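Local coordinates for protein F420-dependent methylenetetrahydromethanopterin dehydrogenase (Methanopyrus kandleri, PDB 1QV9) that catalyses the reversible reduction of methenyl-tetrahydromethanopterin to methylene-tetrahydromethanopterin with reduced coenzyme F420 in methanogenesis from carbon dioxide, at residues A[107-111]-A[112-116]; A[163-166]-A[167-171]; A[245-248]-A[249-252]. All blocks are in the same frame, centred on the assembly; numbering follows the deposited sequence. Where two conformers were deposited one is given.

In the fold
All three contacts are local, each at a helix or its end, and none touches another. Contact 1 joins helix 106-111 to strand 115-119 in the parallel alpha/beta sheet, and contact 2 spans the end of helix 153-169, lying on strands 4-10 and 67-71; their centres are about 20 Å apart. Both are partly buried, with apolar side chains toward the sheet and charged ones outward. Contact 3, its centre about 34 Å from each of theirs, belongs to helix 227-257 and is buried. Acid-lysine pairs along the helix mark contact 2, whereas the acids of contact 3 find their bases mainly on neighbouring subunits, and contact 1 mixes a tyrosine-carboxylate bond with a capping turn.

Contact 1 of 3, residues A[107-111]-A[112-116]; sequences DEMEE and QGLGY
Tyr116 turns its ring toward the last turn of helix 106-111 and meets two side chains there. Its OH donates to Glu110 OE2 at 2.6 Å, and OE2 accepts on its anti lone pair, away from the other carboxylate oxygen. OE2 sits at the ring's edge, and the carboxylate and ring planes are only 7° apart; the extended Glu110 chain brings CG to that edge too, 3.8 Å from Tyr116 CE1. Lys106, one turn back, makes a salt bridge to the same OE2. With a phenylalanine in place of Tyr116, the Glu110 carboxylate would probably be left to Lys106 and freer to turn out of the ring plane. Met109, a selenomethionine, approaches obliquely: in one of its two conformers a bend at chi3 (-73°) sets CE 3.8 Å from Tyr116 CG, with SE 5.2 Å from the ring centroid, a Met-aromatic contact. Gln112 CG lies 3.2 Å from Glu108 O, and Gln112 OE1 accepts from Arg84, which also pairs with Glu108. Between these groups the backbone closes the helix. Gly113, at positive phi, gives its N to Glu110 O at 3.0 Å, and Leu114 N reaches Met109 O at 3.0 Å. The result is a Schellman motif at the helix-to-strand turn of a beta-alpha-beta unit, in which Leu114 packs on Ala94 and Ile96 of strand 94-99.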
loop_
_atom_site.group_PDB
_atom_site.type_symbol
_atom_site.label_atom_id
_atom_site.label_comp_id
_atom_site.label_asym_id
_atom_site.label_seq_id
_atom_site.Cartn_x
_atom_site.Cartn_y
_atom_site.Cartn_z
ATOM N N ASP A 107 7.118 13.385 -41.448
ATOM C CA ASP A 107 6.983 14.016 -42.759
ATOM C C ASP A 107 6.951 12.964 -43.868
ATOM O O ASP A 107 6.163 13.079 -44.802
ATOM C CB ASP A 107 8.123 15.025 -43.001
ATOM C CG ASP A 107 7.980 16.281 -42.155
ATOM O OD1 ASP A 107 6.841 16.645 -41.791
ATOM O OD2 ASP A 107 9.013 16.911 -41.868
ATOM N N GLU A 108 7.802 11.939 -43.757
ATOM C CA GLU A 108 7.815 10.860 -44.741
ATOM C C GLU A 108 6.454 10.200 -44.811
ATOM O O GLU A 108 5.946 9.933 -45.888
ATOM C CB GLU A 108 8.834 9.768 -44.382
ATOM C CG GLU A 108 10.263 10.047 -44.757
ATOM C CD GLU A 108 11.174 8.825 -44.563
ATOM O OE1 GLU A 108 10.706 7.662 -44.726
ATOM O OE2 GLU A 108 12.370 9.038 -44.259
HETATM N N MSE A 109 5.854 9.914 -43.658
HETATM C CA MSE A 109 4.556 9.259 -43.701
HETATM C C MSE A 109 3.489 10.104 -44.341
HETATM O O MSE A 109 2.658 9.590 -45.082
HETATM C CB MSE A 109 4.098 8.832 -42.296
HETATM C CG MSE A 109 4.912 7.675 -41.750
HETATM SE SE MSE A 109 4.289 6.970 -40.040
HETATM C CE MSE A 109 4.871 8.458 -38.883
ATOM N N GLU A 110 3.500 11.406 -44.062
ATOM C CA GLU A 110 2.473 12.263 -44.658
ATOM C C GLU A 110 2.653 12.273 -46.176
ATOM O O GLU A 110 1.686 12.214 -46.913
ATOM C CB GLU A 110 2.539 13.674 -44.063
ATOM C CG GLU A 110 2.275 13.646 -42.550
ATOM C CD GLU A 110 2.295 15.005 -41.881
ATOM O OE1 GLU A 110 2.561 16.012 -42.570
ATOM O OE2 GLU A 110 2.057 15.066 -40.654
ATOM N N GLU A 111 3.896 12.291 -46.629
ATOM C CA GLU A 111 4.172 12.258 -48.068
ATOM C C GLU A 111 3.736 10.906 -48.659
ATOM O O GLU A 111 3.321 10.834 -49.808
ATOM C CB GLU A 111 5.664 12.467 -48.326
ATOM C CG GLU A 111 6.010 12.553 -49.814
ATOM C CD GLU A 111 7.505 12.671 -50.070
ATOM O OE1 GLU A 111 8.154 13.541 -49.441
ATOM O OE2 GLU A 111 8.031 11.901 -50.908
ATOM N N GLN A 112 3.806 9.846 -47.846
ATOM C CA GLN A 112 3.434 8.501 -48.268
ATOM C C GLN A 112 1.938 8.312 -48.232
ATOM O O GLN A 112 1.446 7.249 -48.590
ATOM C CB GLN A 112 4.118 7.432 -47.368
ATOM C CG GLN A 112 5.604 7.293 -47.588
ATOM C CD GLN A 112 6.284 6.392 -46.550
ATOM O OE1 GLN A 112 6.035 6.518 -45.358
ATOM N NE2 GLN A 112 7.177 5.516 -47.003
ATOM N N GLY A 113 1.212 9.328 -47.757
ATOM C CA GLY A 113 -0.228 9.246 -47.718
ATOM C C GLY A 113 -0.715 8.324 -46.620
ATOM O O GLY A 113 -1.830 7.824 -46.683
ATOM N N LEU A 114 0.121 8.149 -45.604
ATOM C CA LEU A 114 -0.222 7.259 -44.494
ATOM C C LEU A 114 -0.686 7.997 -43.254
ATOM O O LEU A 114 -0.201 9.088 -42.974
ATOM C CB LEU A 114 1.017 6.443 -44.103
ATOM C CG LEU A 114 1.593 5.504 -45.158
ATOM C CD1 LEU A 114 2.984 5.016 -44.684
ATOM C CD2 LEU A 114 0.645 4.340 -45.420
ATOM N N GLY A 115 -1.666 7.421 -42.545
ATOM C CA GLY A 115 -2.070 7.984 -41.274
ATOM C C GLY A 115 -1.120 7.427 -40.205
ATOM O O GLY A 115 -0.316 6.494 -40.460
ATOM N N TYR A 116 -1.158 8.020 -39.018
ATOM C CA TYR A 116 -0.311 7.514 -37.926
ATOM C C TYR A 116 -0.846 7.858 -36.558
ATOM O O TYR A 116 -1.549 8.840 -36.384
ATOM C CB TYR A 116 1.150 8.033 -38.001
ATOM C CG TYR A 116 1.329 9.541 -38.093
ATOM C CD1 TYR A 116 1.479 10.144 -39.339
ATOM C CD2 TYR A 116 1.294 10.354 -36.964
ATOM C CE1 TYR A 116 1.587 11.533 -39.460
ATOM C CE2 TYR A 116 1.392 11.754 -37.077
ATOM C CZ TYR A 116 1.539 12.318 -38.333
ATOM O OH TYR A 116 1.643 13.691 -38.463
#

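Contact 2 of 3, residues A[163-166]-A[167-171]; sequences ELIE and KAKED
Lys167 N, Ala168 N and Lys169 N bond back to Glu163 O, Leu164 O and Ile165 O, the regular alpha-helical pattern at the end of helix 153-169. A Schellman motif then ends the helix: Asp171, at positive phi, sends its N to Ala168 O at 2.9 Å. Two acid-lysine pairs run along the outer surface. Glu163 and Lys167, one turn apart, lie alongside each other, and Lys167 NZ meets Glu163 OE2 at 3.2 Å from the anti side, 29° out of the carboxylate plane. That lysine also pairs with Asp177. Glu166 and Lys169 run side by side as well, but here the acid bends at chi2 (-52°), which curls its carboxylate over to the straight lysine; NZ comes in on the syn side of OE2 at 2.8 Å. Asp32 takes the same ammonium, tying the helix to the chain just before strand 33-39. Inward, Ile165 and Ala168 rest on Ala4 of strand 4-10. Ile165 also crosses Lys169 obliquely, its CG2 3.9 Å from Lys169 CE. Each salt bridge is doubled by a water, and the second of these donates to Glu166 OE1 at 2.6 Å while accepting from Lys169 NZ at 3.1 Å.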
loop_
_atom_site.group_PDB
_atom_site.type_symbol
_atom_site.label_atom_id
_atom_site.label_comp_id
_atom_site.label_asym_id
_atom_site.label_seq_id
_atom_site.Cartn_x
_atom_site.Cartn_y
_atom_site.Cartn_z
ATOM N N GLU A 163 -13.987 6.231 -35.574
ATOM C CA GLU A 163 -14.299 7.263 -36.576
ATOM C C GLU A 163 -13.955 6.738 -37.986
ATOM O O GLU A 163 -14.726 6.892 -38.947
ATOM C CB GLU A 163 -13.493 8.532 -36.281
ATOM C CG GLU A 163 -13.705 9.682 -37.282
ATOM C CD GLU A 163 -12.696 10.821 -37.095
ATOM O OE1 GLU A 163 -12.584 11.349 -35.967
ATOM O OE2 GLU A 163 -12.013 11.190 -38.078
ATOM N N LEU A 164 -12.793 6.106 -38.129
ATOM C CA LEU A 164 -12.377 5.561 -39.416
ATOM C C LEU A 164 -13.326 4.430 -39.868
ATOM O O LEU A 164 -13.635 4.297 -41.066
ATOM C CB LEU A 164 -10.939 5.043 -39.290
ATOM C CG LEU A 164 -10.128 4.908 -40.577
ATOM C CD1 LEU A 164 -9.974 6.273 -41.266
ATOM C CD2 LEU A 164 -8.759 4.308 -40.225
ATOM N N ILE A 165 -13.792 3.624 -38.918
ATOM C CA ILE A 165 -14.712 2.541 -39.229
ATOM C C ILE A 165 -16.023 3.125 -39.755
ATOM O O ILE A 165 -16.608 2.556 -40.685
ATOM C CB ILE A 165 -14.975 1.645 -38.005
ATOM C CG1 ILE A 165 -13.743 0.751 -37.796
ATOM C CG2 ILE A 165 -16.242 0.789 -38.211
ATOM C CD1 ILE A 165 -13.688 0.120 -36.456
ATOM N N GLU A 166 -16.480 4.248 -39.195
ATOM C CA GLU A 166 -17.727 4.806 -39.716
ATOM C C GLU A 166 -17.553 5.241 -41.175
ATOM O O GLU A 166 -18.458 5.031 -42.000
ATOM C CB GLU A 166 -18.220 5.942 -38.824
ATOM C CG GLU A 166 -18.837 5.400 -37.533
ATOM C CD GLU A 166 -19.904 4.326 -37.788
ATOM O OE1 GLU A 166 -20.947 4.652 -38.412
ATOM O OE2 GLU A 166 -19.710 3.156 -37.370
ATOM N N LYS A 167 -16.401 5.824 -41.500
ATOM C CA LYS A 167 -16.114 6.228 -42.880
ATOM C C LYS A 167 -15.903 5.027 -43.821
ATOM O O LYS A 167 -16.234 5.069 -45.016
ATOM C CB LYS A 167 -14.871 7.100 -42.905
ATOM C CG LYS A 167 -15.073 8.340 -42.085
ATOM C CD LYS A 167 -13.875 9.236 -42.110
ATOM C CE LYS A 167 -14.178 10.504 -41.299
ATOM N NZ LYS A 167 -12.986 11.385 -41.118
ATOM N N ALA A 168 -15.301 3.970 -43.294
ATOM C CA ALA A 168 -15.059 2.752 -44.067
ATOM C C ALA A 168 -16.398 2.184 -44.549
ATOM O O ALA A 168 -16.496 1.650 -45.665
ATOM C CB ALA A 168 -14.338 1.719 -43.191
ATOM N N LYS A 169 -17.429 2.309 -43.715
ATOM C CA LYS A 169 -18.746 1.778 -44.050
ATOM C C LYS A 169 -19.350 2.432 -45.268
ATOM O O LYS A 169 -20.150 1.820 -45.976
ATOM C CB LYS A 169 -19.696 1.931 -42.874
ATOM C CG LYS A 169 -19.392 0.965 -41.752
ATOM C CD LYS A 169 -20.323 1.246 -40.618
ATOM C CE LYS A 169 -19.927 0.502 -39.382
ATOM N NZ LYS A 169 -20.917 0.819 -38.321
ATOM N N GLU A 170 -18.956 3.677 -45.505
ATOM C CA GLU A 170 -19.427 4.441 -46.654
ATOM C C GLU A 170 -18.391 4.423 -47.792
ATOM O O GLU A 170 -18.580 5.097 -48.800
ATOM C CB GLU A 170 -19.684 5.893 -46.235
ATOM C CG GLU A 170 -20.508 6.054 -44.974
ATOM C CD GLU A 170 -21.807 5.270 -45.022
ATOM O OE1 GLU A 170 -22.503 5.348 -46.058
ATOM O OE2 GLU A 170 -22.144 4.583 -44.028
ATOM N N ASP A 171 -17.326 3.630 -47.641
ATOM C CA ASP A 171 -16.242 3.570 -48.627
ATOM C C ASP A 171 -15.781 5.001 -48.930
ATOM O O ASP A 171 -15.491 5.366 -50.080
ATOM C CB ASP A 171 -16.682 2.880 -49.934
ATOM C CG ASP A 171 -15.512 2.617 -50.888
ATOM O OD1 ASP A 171 -15.766 2.432 -52.100
ATOM O OD2 ASP A 171 -14.335 2.579 -50.451
HETATM O O HOH W 1 -11.134 9.375 -39.652
HETATM O O HOH W 2 -23.071 3.093 -38.540
#

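Contact 3 of 3, residues A[245-248]-A[249-252]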
loop_
_atom_site.group_PDB
_atom_site.type_symbol
_atom_site.label_atom_id
_atom_site.label_comp_id
_atom_site.label_asym_id
_atom_site.label_seq_id
_atom_site.Cartn_x
_atom_site.Cartn_y
_atom_site.Cartn_z
ATOM N N ALA A 245 2.317 2.361 -13.380
ATOM C CA ALA A 245 1.034 1.575 -13.352
ATOM C C ALA A 245 0.319 1.849 -12.033
ATOM O O ALA A 245 -0.931 1.892 -11.980
ATOM C CB ALA A 245 1.317 0.083 -13.466
ATOM N N GLU A 246 1.068 2.003 -10.937
ATOM C CA GLU A 246 0.440 2.270 -9.644
ATOM C C GLU A 246 -0.267 3.632 -9.675
ATOM O O GLU A 246 -1.358 3.800 -9.110
ATOM C CB GLU A 246 1.503 2.234 -8.544
ATOM C CG GLU A 246 1.002 2.407 -7.140
ATOM C CD GLU A 246 2.170 2.547 -6.190
ATOM O OE1 GLU A 246 3.054 1.668 -6.242
ATOM O OE2 GLU A 246 2.214 3.533 -5.428
ATOM N N LEU A 247 0.335 4.627 -10.330
ATOM C CA LEU A 247 -0.318 5.930 -10.431
ATOM C C LEU A 247 -1.601 5.810 -11.227
ATOM O O LEU A 247 -2.605 6.430 -10.858
ATOM C CB LEU A 247 0.612 6.948 -11.135
ATOM C CG LEU A 247 1.589 7.695 -10.242
ATOM C CD1 LEU A 247 2.670 8.319 -11.140
ATOM C CD2 LEU A 247 0.871 8.795 -9.459
ATOM N N ALA A 248 -1.549 5.047 -12.318
ATOM C CA ALA A 248 -2.736 4.884 -13.158
ATOM C C ALA A 248 -3.801 4.168 -12.328
ATOM O O ALA A 248 -5.017 4.498 -12.422
ATOM C CB ALA A 248 -2.386 4.098 -14.419
ATOM N N ASP A 249 -3.404 3.166 -11.548
ATOM C CA ASP A 249 -4.369 2.457 -10.672
ATOM C C ASP A 249 -4.981 3.447 -9.658
ATOM O O ASP A 249 -6.191 3.431 -9.404
ATOM C CB ASP A 249 -3.667 1.328 -9.882
ATOM C CG ASP A 249 -4.650 0.515 -9.027
ATOM O OD1 ASP A 249 -5.353 -0.296 -9.649
ATOM O OD2 ASP A 249 -4.716 0.702 -7.796
ATOM N N GLU A 250 -4.159 4.312 -9.070
ATOM C CA GLU A 250 -4.661 5.293 -8.112
ATOM C C GLU A 250 -5.678 6.225 -8.765
ATOM O O GLU A 250 -6.673 6.607 -8.126
ATOM C CB GLU A 250 -3.521 6.161 -7.554
ATOM C CG GLU A 250 -2.682 5.472 -6.548
ATOM C CD GLU A 250 -1.704 6.427 -5.830
ATOM O OE1 GLU A 250 -1.730 7.667 -6.047
ATOM O OE2 GLU A 250 -0.911 5.911 -5.032
ATOM N N ALA A 251 -5.436 6.609 -10.009
ATOM C CA ALA A 251 -6.362 7.508 -10.699
ATOM C C ALA A 251 -7.682 6.795 -10.859
ATOM O O ALA A 251 -8.755 7.383 -10.603
ATOM C CB ALA A 251 -5.809 7.890 -12.078
ATOM N N ARG A 252 -7.636 5.530 -11.276
ATOM C CA ARG A 252 -8.905 4.831 -11.483
ATOM C C ARG A 252 -9.645 4.663 -10.154
ATOM O O ARG A 252 -10.912 4.802 -10.131
ATOM C CB ARG A 252 -8.668 3.498 -12.145
ATOM C CG ARG A 252 -9.981 2.803 -12.565
ATOM C CD ARG A 252 -9.684 1.964 -13.708
ATOM N NE ARG A 252 -10.838 1.309 -14.343
ATOM C CZ ARG A 252 -11.512 1.777 -15.388
ATOM N NH1 ARG A 252 -12.491 1.034 -15.885
ATOM N NH2 ARG A 252 -11.241 2.939 -15.976
#
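Glu246 and Glu250, one turn apart and side by side, both form salt bridges through OE2 to Lys243 of the second subunit; the two OE2 atoms are 3.9 Å apart. The site lies on helix 227-257 in the helix-bundle part of the fold, where it meets two other subunits of the hexamer, a trimer of dimers. Two acids this close would repel each other, and the shared lysine probably offsets that; their planes are turned 39° against each other. The first torsions differ: Glu246 has CG opposite its backbone N (chi1 -176°), Glu250 has it beside N (chi1 -76°), and the two extended chains still end side by side. Glu250 OE1 has partners of its own in Lys202 of the same chain and Arg242 of the second subunit. The third subunit is met by Asp249, whose OD2 pairs with Arg242 of that chain, and by Arg252, whose long chain reaches Glu136 of that chain. Between these charged ends the backbone is a plain alpha-helix, with Asp249 N to Ala245 O and Glu250 N to Glu246 O both at 2.8 Å. Arg252 N bonds to Ala248 O at 3.0 Å in the same pattern. Ala245 packs on Val147 and Ala248 on Ala150 of the neighbouring helix 134-150, while Leu247 fits against Ala205, Ala206 and Ile209 of helix 197-223. Across the turn itself, Glu250 packs its aliphatic part against the helix wall, with CG 3.3 Å from Glu246 O and CB 3.4 Å from Leu247 O.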